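PDB 3JUR: Exo-poly-alpha-D-galacturonosidase from Thermotoga maritima, which is a polygalacturonase of glycosyl hydrolase family 28 that probably hydrolyses alpha-linked galacturonic acid chains of pectin from their ends. Local coordinates for residues D[260-265]-D[293-298]; D[321-326]-D[351-356]. All coordinates share one frame; numbering follows the deposited sequence.

Contact 1: D[260-265]-D[293-298]; sequences DDSVVI and QASHGG
Asp-260 and His-296 meet through a CH-pi contact and a shared water. CA of Asp-260 lies over one face of the imidazole, toward its rim, 3.9 Å from the ring centroid. With CG anti to the backbone N (chi1 -151°), the carboxylate lies along the ND1–CE1 side, its plane 40° from the ring's. A water lies in the imidazole plane, 2.8 Å from His-296 ND1, and donates to Asp-260 OD1. That oxygen also accepts from Asp-261 N, and losing the carboxylate to an alanine here would probably leave this amide without its side-chain acceptor and the water without its carboxylate partner.

Among hydroxyls, Ser-262 OG and Ser-295 OG are hydrogen-bonded at 2.8 Å; Ser-295 OG also receives Gly-297 N in an ST turn, while Ser-262 OG bonds Thr-258.

Backbone bonds tie the rest. Ser-262 N donates to Gly-297 O at 2.9 Å, whereas His-296 N approaches Asp-260 O from above the carbonyl plane.

Asp-261 OD1 touches His-296 CB at 3.3 Å, its carboxylate salt-bridged to Arg-327 and Lys-329. The Asp-Asp pair, the His-Gly motif of His-296 and Gly-297, and the Arg-X-Lys motif of Arg-327 and Lys-329 are consistent with the active-site cleft of family 28 beta-helices.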
loop_
_atom_site.group_PDB
_atom_site.type_symbol
_atom_site.label_atom_id
_atom_site.label_comp_id
_atom_site.label_asym_id
_atom_site.label_seq_id
_atom_site.Cartn_x
_atom_site.Cartn_y
_atom_site.Cartn_z
ATOM N N ASP D 260 16.395 13.350 -29.062
ATOM C CA ASP D 260 16.970 13.796 -27.802
ATOM C C ASP D 260 15.824 14.326 -26.941
ATOM O O ASP D 260 14.704 13.809 -27.009
ATOM C CB ASP D 260 18.048 14.855 -28.073
ATOM C CG ASP D 260 19.146 14.876 -27.016
ATOM O OD1 ASP D 260 18.912 15.437 -25.921
ATOM O OD2 ASP D 260 20.253 14.352 -27.286
ATOM N N ASP D 261 16.083 15.352 -26.137
ATOM C CA ASP D 261 15.042 15.968 -25.312
ATOM C C ASP D 261 13.875 16.482 -26.168
ATOM O O ASP D 261 14.094 17.054 -27.242
ATOM C CB ASP D 261 15.648 17.102 -24.493
ATOM C CG ASP D 261 16.744 16.622 -23.543
ATOM O OD1 ASP D 261 16.552 15.571 -22.899
ATOM O OD2 ASP D 261 17.792 17.298 -23.439
ATOM N N SER D 262 12.641 16.283 -25.705
ATOM C CA SER D 262 11.472 16.663 -26.509
ATOM C C SER D 262 11.169 18.163 -26.432
ATOM O O SER D 262 11.212 18.864 -27.447
ATOM C CB SER D 262 10.247 15.833 -26.126
ATOM O OG SER D 262 10.415 14.479 -26.500
ATOM N N VAL D 263 10.853 18.650 -25.237
ATOM C CA VAL D 263 10.705 20.082 -25.004
ATOM C C VAL D 263 11.774 20.474 -23.983
ATOM O O VAL D 263 11.761 19.988 -22.848
ATOM C CB VAL D 263 9.290 20.436 -24.495
ATOM C CG1 VAL D 263 9.178 21.934 -24.166
ATOM C CG2 VAL D 263 8.246 20.031 -25.519
ATOM N N VAL D 264 12.695 21.343 -24.404
ATOM C CA VAL D 264 13.890 21.675 -23.625
ATOM C C VAL D 264 14.040 23.167 -23.461
ATOM O O VAL D 264 14.312 23.866 -24.429
ATOM C CB VAL D 264 15.197 21.258 -24.337
ATOM C CG1 VAL D 264 16.175 20.707 -23.331
ATOM C CG2 VAL D 264 14.938 20.297 -25.488
ATOM N N ILE D 265 13.933 23.649 -22.233
ATOM C CA ILE D 265 14.039 25.079 -21.998
ATOM C C ILE D 265 15.472 25.452 -21.626
ATOM O O ILE D 265 16.079 24.835 -20.738
ATOM C CB ILE D 265 13.020 25.546 -20.962
ATOM C CG1 ILE D 265 11.618 25.164 -21.443
ATOM C CG2 ILE D 265 13.105 27.057 -20.776
ATOM C CD1 ILE D 265 10.645 24.964 -20.353
ATOM N N GLN D 293 10.176 6.291 -27.702
ATOM C CA GLN D 293 11.230 5.485 -27.095
ATOM C C GLN D 293 12.565 6.240 -27.070
ATOM O O GLN D 293 13.308 6.179 -26.081
ATOM C CB GLN D 293 11.391 4.180 -27.872
ATOM C CG GLN D 293 12.488 3.280 -27.348
ATOM C CD GLN D 293 11.947 2.126 -26.548
ATOM O OE1 GLN D 293 11.815 1.010 -27.071
ATOM N NE2 GLN D 293 11.616 2.376 -25.271
ATOM N N ALA D 294 12.845 6.964 -28.157
ATOM C CA ALA D 294 14.112 7.671 -28.332
ATOM C C ALA D 294 14.275 8.939 -27.478
ATOM O O ALA D 294 15.406 9.374 -27.236
ATOM C CB ALA D 294 14.332 7.990 -29.823
ATOM N N SER D 295 13.165 9.532 -27.028
ATOM C CA SER D 295 13.213 10.798 -26.294
ATOM C C SER D 295 14.002 10.700 -24.993
ATOM O O SER D 295 13.788 9.793 -24.202
ATOM C CB SER D 295 11.803 11.330 -26.002
ATOM O OG SER D 295 11.865 12.513 -25.219
ATOM N N HIS D 296 14.896 11.661 -24.776
ATOM C CA HIS D 296 15.712 11.727 -23.559
ATOM C C HIS D 296 14.998 12.402 -22.385
ATOM O O HIS D 296 15.517 12.427 -21.262
ATOM C CB HIS D 296 17.020 12.464 -23.856
ATOM C CG HIS D 296 17.944 11.723 -24.773
ATOM N ND1 HIS D 296 19.287 12.020 -24.867
ATOM C CD2 HIS D 296 17.727 10.694 -25.628
ATOM C CE1 HIS D 296 19.855 11.213 -25.747
ATOM N NE2 HIS D 296 18.930 10.396 -26.220
ATOM N N GLY D 297 13.823 12.967 -22.652
ATOM C CA GLY D 297 13.044 13.655 -21.638
ATOM C C GLY D 297 11.799 14.313 -22.212
ATOM O O GLY D 297 11.809 14.812 -23.341
ATOM N N GLY D 298 10.724 14.307 -21.433
ATOM C CA GLY D 298 9.462 14.904 -21.860
ATOM C C GLY D 298 9.492 16.413 -21.705
ATOM O O GLY D 298 9.313 17.151 -22.679
HETATM O O HOH W 1 20.112 14.447 -23.663
#

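Contact 2: D[321-326]-D[351-356]; sequences NVERAL and VSEEVI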
loop_
_atom_site.group_PDB
_atom_site.type_symbol
_atom_site.label_atom_id
_atom_site.label_comp_id
_atom_site.label_asym_id
_atom_site.label_seq_id
_atom_site.Cartn_x
_atom_site.Cartn_y
_atom_site.Cartn_z
ATOM N N ASN D 321 6.793 6.009 -23.249
ATOM C CA ASN D 321 8.016 5.278 -23.642
ATOM C C ASN D 321 9.308 6.089 -23.496
ATOM O O ASN D 321 10.396 5.597 -23.825
ATOM C CB ASN D 321 7.912 4.684 -25.063
ATOM C CG ASN D 321 6.623 3.893 -25.295
ATOM O OD1 ASN D 321 6.148 3.180 -24.421
ATOM N ND2 ASN D 321 6.064 4.015 -26.494
ATOM N N VAL D 322 9.182 7.312 -22.985
ATOM C CA VAL D 322 10.300 8.258 -22.879
ATOM C C VAL D 322 11.328 7.825 -21.842
ATOM O O VAL D 322 11.021 7.043 -20.937
ATOM C CB VAL D 322 9.811 9.701 -22.569
ATOM C CG1 VAL D 322 8.814 10.165 -23.634
ATOM C CG2 VAL D 322 9.193 9.801 -21.152
ATOM N N GLU D 323 12.553 8.328 -21.968
ATOM C CA GLU D 323 13.583 7.987 -20.992
ATOM C C GLU D 323 13.285 8.616 -19.642
ATOM O O GLU D 323 13.502 7.986 -18.599
ATOM C CB GLU D 323 14.972 8.413 -21.474
ATOM C CG GLU D 323 15.523 7.559 -22.611
ATOM C CD GLU D 323 16.949 7.938 -22.997
ATOM O OE1 GLU D 323 17.528 8.845 -22.360
ATOM O OE2 GLU D 323 17.498 7.321 -23.938
ATOM N N ARG D 324 12.808 9.864 -19.682
ATOM C CA ARG D 324 12.536 10.665 -18.493
ATOM C C ARG D 324 11.329 11.552 -18.737
ATOM O O ARG D 324 11.135 12.071 -19.847
ATOM C CB ARG D 324 13.741 11.555 -18.140
ATOM C CG ARG D 324 15.021 10.781 -17.893
ATOM C CD ARG D 324 16.272 11.641 -17.792
ATOM N NE ARG D 324 17.422 10.747 -17.934
ATOM C CZ ARG D 324 17.943 10.367 -19.095
ATOM N NH1 ARG D 324 17.458 10.850 -20.245
ATOM N NH2 ARG D 324 18.958 9.515 -19.107
ATOM N N ALA D 325 10.530 11.753 -17.699
ATOM C CA ALA D 325 9.369 12.626 -17.815
ATOM C C ALA D 325 9.773 14.079 -17.580
ATOM O O ALA D 325 9.494 14.952 -18.410
ATOM C CB ALA D 325 8.262 12.196 -16.856
ATOM N N LEU D 326 10.434 14.320 -16.447
ATOM C CA LEU D 326 10.902 15.645 -16.058
ATOM C C LEU D 326 12.398 15.548 -15.771
ATOM O O LEU D 326 12.837 14.701 -14.986
ATOM C CB LEU D 326 10.158 16.157 -14.813
ATOM C CG LEU D 326 10.617 17.490 -14.184
ATOM C CD1 LEU D 326 10.421 18.697 -15.134
ATOM C CD2 LEU D 326 9.923 17.760 -12.857
ATOM N N VAL D 351 8.108 4.761 -18.703
ATOM C CA VAL D 351 9.380 5.477 -18.574
ATOM C C VAL D 351 10.527 4.456 -18.448
ATOM O O VAL D 351 10.398 3.473 -17.723
ATOM C CB VAL D 351 9.364 6.438 -17.363
ATOM C CG1 VAL D 351 10.717 7.123 -17.193
ATOM C CG2 VAL D 351 8.247 7.482 -17.509
ATOM N N SER D 352 11.633 4.670 -19.163
ATOM C CA SER D 352 12.742 3.690 -19.154
ATOM C C SER D 352 13.918 4.003 -18.200
ATOM O O SER D 352 14.554 3.080 -17.698
ATOM C CB SER D 352 13.264 3.431 -20.566
ATOM O OG SER D 352 13.804 4.622 -21.110
ATOM N N GLU D 353 14.204 5.279 -17.957
ATOM C CA GLU D 353 15.326 5.660 -17.083
ATOM C C GLU D 353 14.862 6.218 -15.738
ATOM O O GLU D 353 14.761 5.468 -14.769
ATOM C CB GLU D 353 16.281 6.640 -17.788
ATOM C CG GLU D 353 16.958 6.051 -19.033
ATOM C CD GLU D 353 17.925 4.910 -18.706
ATOM O OE1 GLU D 353 18.607 4.974 -17.664
ATOM O OE2 GLU D 353 18.001 3.944 -19.488
ATOM N N GLU D 354 14.592 7.527 -15.678
ATOM C CA GLU D 354 14.127 8.156 -14.444
ATOM C C GLU D 354 12.866 8.946 -14.717
ATOM O O GLU D 354 12.814 9.696 -15.683
ATOM C CB GLU D 354 15.187 9.096 -13.837
ATOM C CG GLU D 354 16.551 8.473 -13.569
ATOM C CD GLU D 354 17.563 8.732 -14.684
ATOM O OE1 GLU D 354 17.349 9.651 -15.510
ATOM O OE2 GLU D 354 18.588 8.021 -14.718
ATOM N N VAL D 355 11.855 8.793 -13.867
ATOM C CA VAL D 355 10.624 9.544 -14.039
ATOM C C VAL D 355 10.894 11.024 -13.771
ATOM O O VAL D 355 10.516 11.888 -14.564
ATOM C CB VAL D 355 9.479 9.023 -13.130
ATOM C CG1 VAL D 355 8.219 9.871 -13.325
ATOM C CG2 VAL D 355 9.184 7.547 -13.398
ATOM N N ILE D 356 11.560 11.297 -12.651
ATOM C CA ILE D 356 11.960 12.647 -12.256
ATOM C C ILE D 356 13.476 12.654 -12.015
ATOM O O ILE D 356 13.986 11.895 -11.193
ATOM C CB ILE D 356 11.203 13.117 -10.987
ATOM C CG1 ILE D 356 9.692 13.217 -11.264
ATOM C CG2 ILE D 356 11.745 14.455 -10.491
ATOM C CD1 ILE D 356 8.834 13.161 -9.997
HETATM O O HOH W 2 13.037 5.105 -23.596
HETATM O O HOH W 3 19.983 8.319 -16.768
#
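Arg-324, a buried arginine, is shared by two glutamates, Glu-323 beside it in sequence and Glu-354 from the facing segment. The setting is a corner of the right-handed parallel beta-helix, where equivalent turns of successive coils stack, and the network illustrates how such a turn can bury charge by pairing it. The arginine chain runs extended from CG to NE, side by side with Glu-354, whose own chain bends at chi2 (97°) to bring OE1 within 2.7 Å of Arg-324 NE. NE meets that oxygen nearly along its C-O bond, but the hydrogen bond is bent (139°), with OE1 tilted slightly from the guanidinium plane. NH1 takes the anti lone pair of Glu-323 OE1 at 2.9 Å, an oxygen clearly out of that plane, by 33°. A water in the guanidinium plane joins NH2 to Glu-354 OE2, which Arg-391 also holds; the nearby positive charges would probably keep this carboxylate ionised. Over one guanidinium face lies CG of Glu-353, 4.0 Å from Arg-324 NH2, while the carboxylate of Glu-353 pairs with Lys-387.

Two carbonyls each accept twice across the turn. Glu-323 O takes Glu-353 N on a lone pair at 2.9 Å and Glu-354 N weakly. Val-355 O receives Leu-326 N and, weakly, Ala-325 N. Around them the packing is apolar: Leu-326 and Ile-356 share one face of the parallel pairing, and Ala-325 CB lies 4.2 Å from Val-355 CG1. Beyond Ser-352 N, bonded to Val-322 O, a water donates to Asn-321 O and accepts from Ser-352 OG at 2.6 Å.

Both contacts are buried and join corresponding corners of the beta-helix, where the chain leads into strands 263-265, 299-301, 327-329 and 357-359, four parallel neighbours in one sheet. Contact 1 lies about 8 Å from the chain centre and contact 2 about 17 Å, centre to centre. Contact 1 joins its segments by hydroxyls, a histidine face and backbone bonds in a probable cleft, its salt-bridge partners lying outside them; in contact 2 the central ion pairs lie between or within the segments. The two corners adjoin directly: Arg-324 NH1 approaches His-296 O at 2.7 Å, and Gly-298 N approaches Arg-324 O at 2.8 Å, both probable hydrogen bonds. The charged corner thereby backs the turn that carries the histidine.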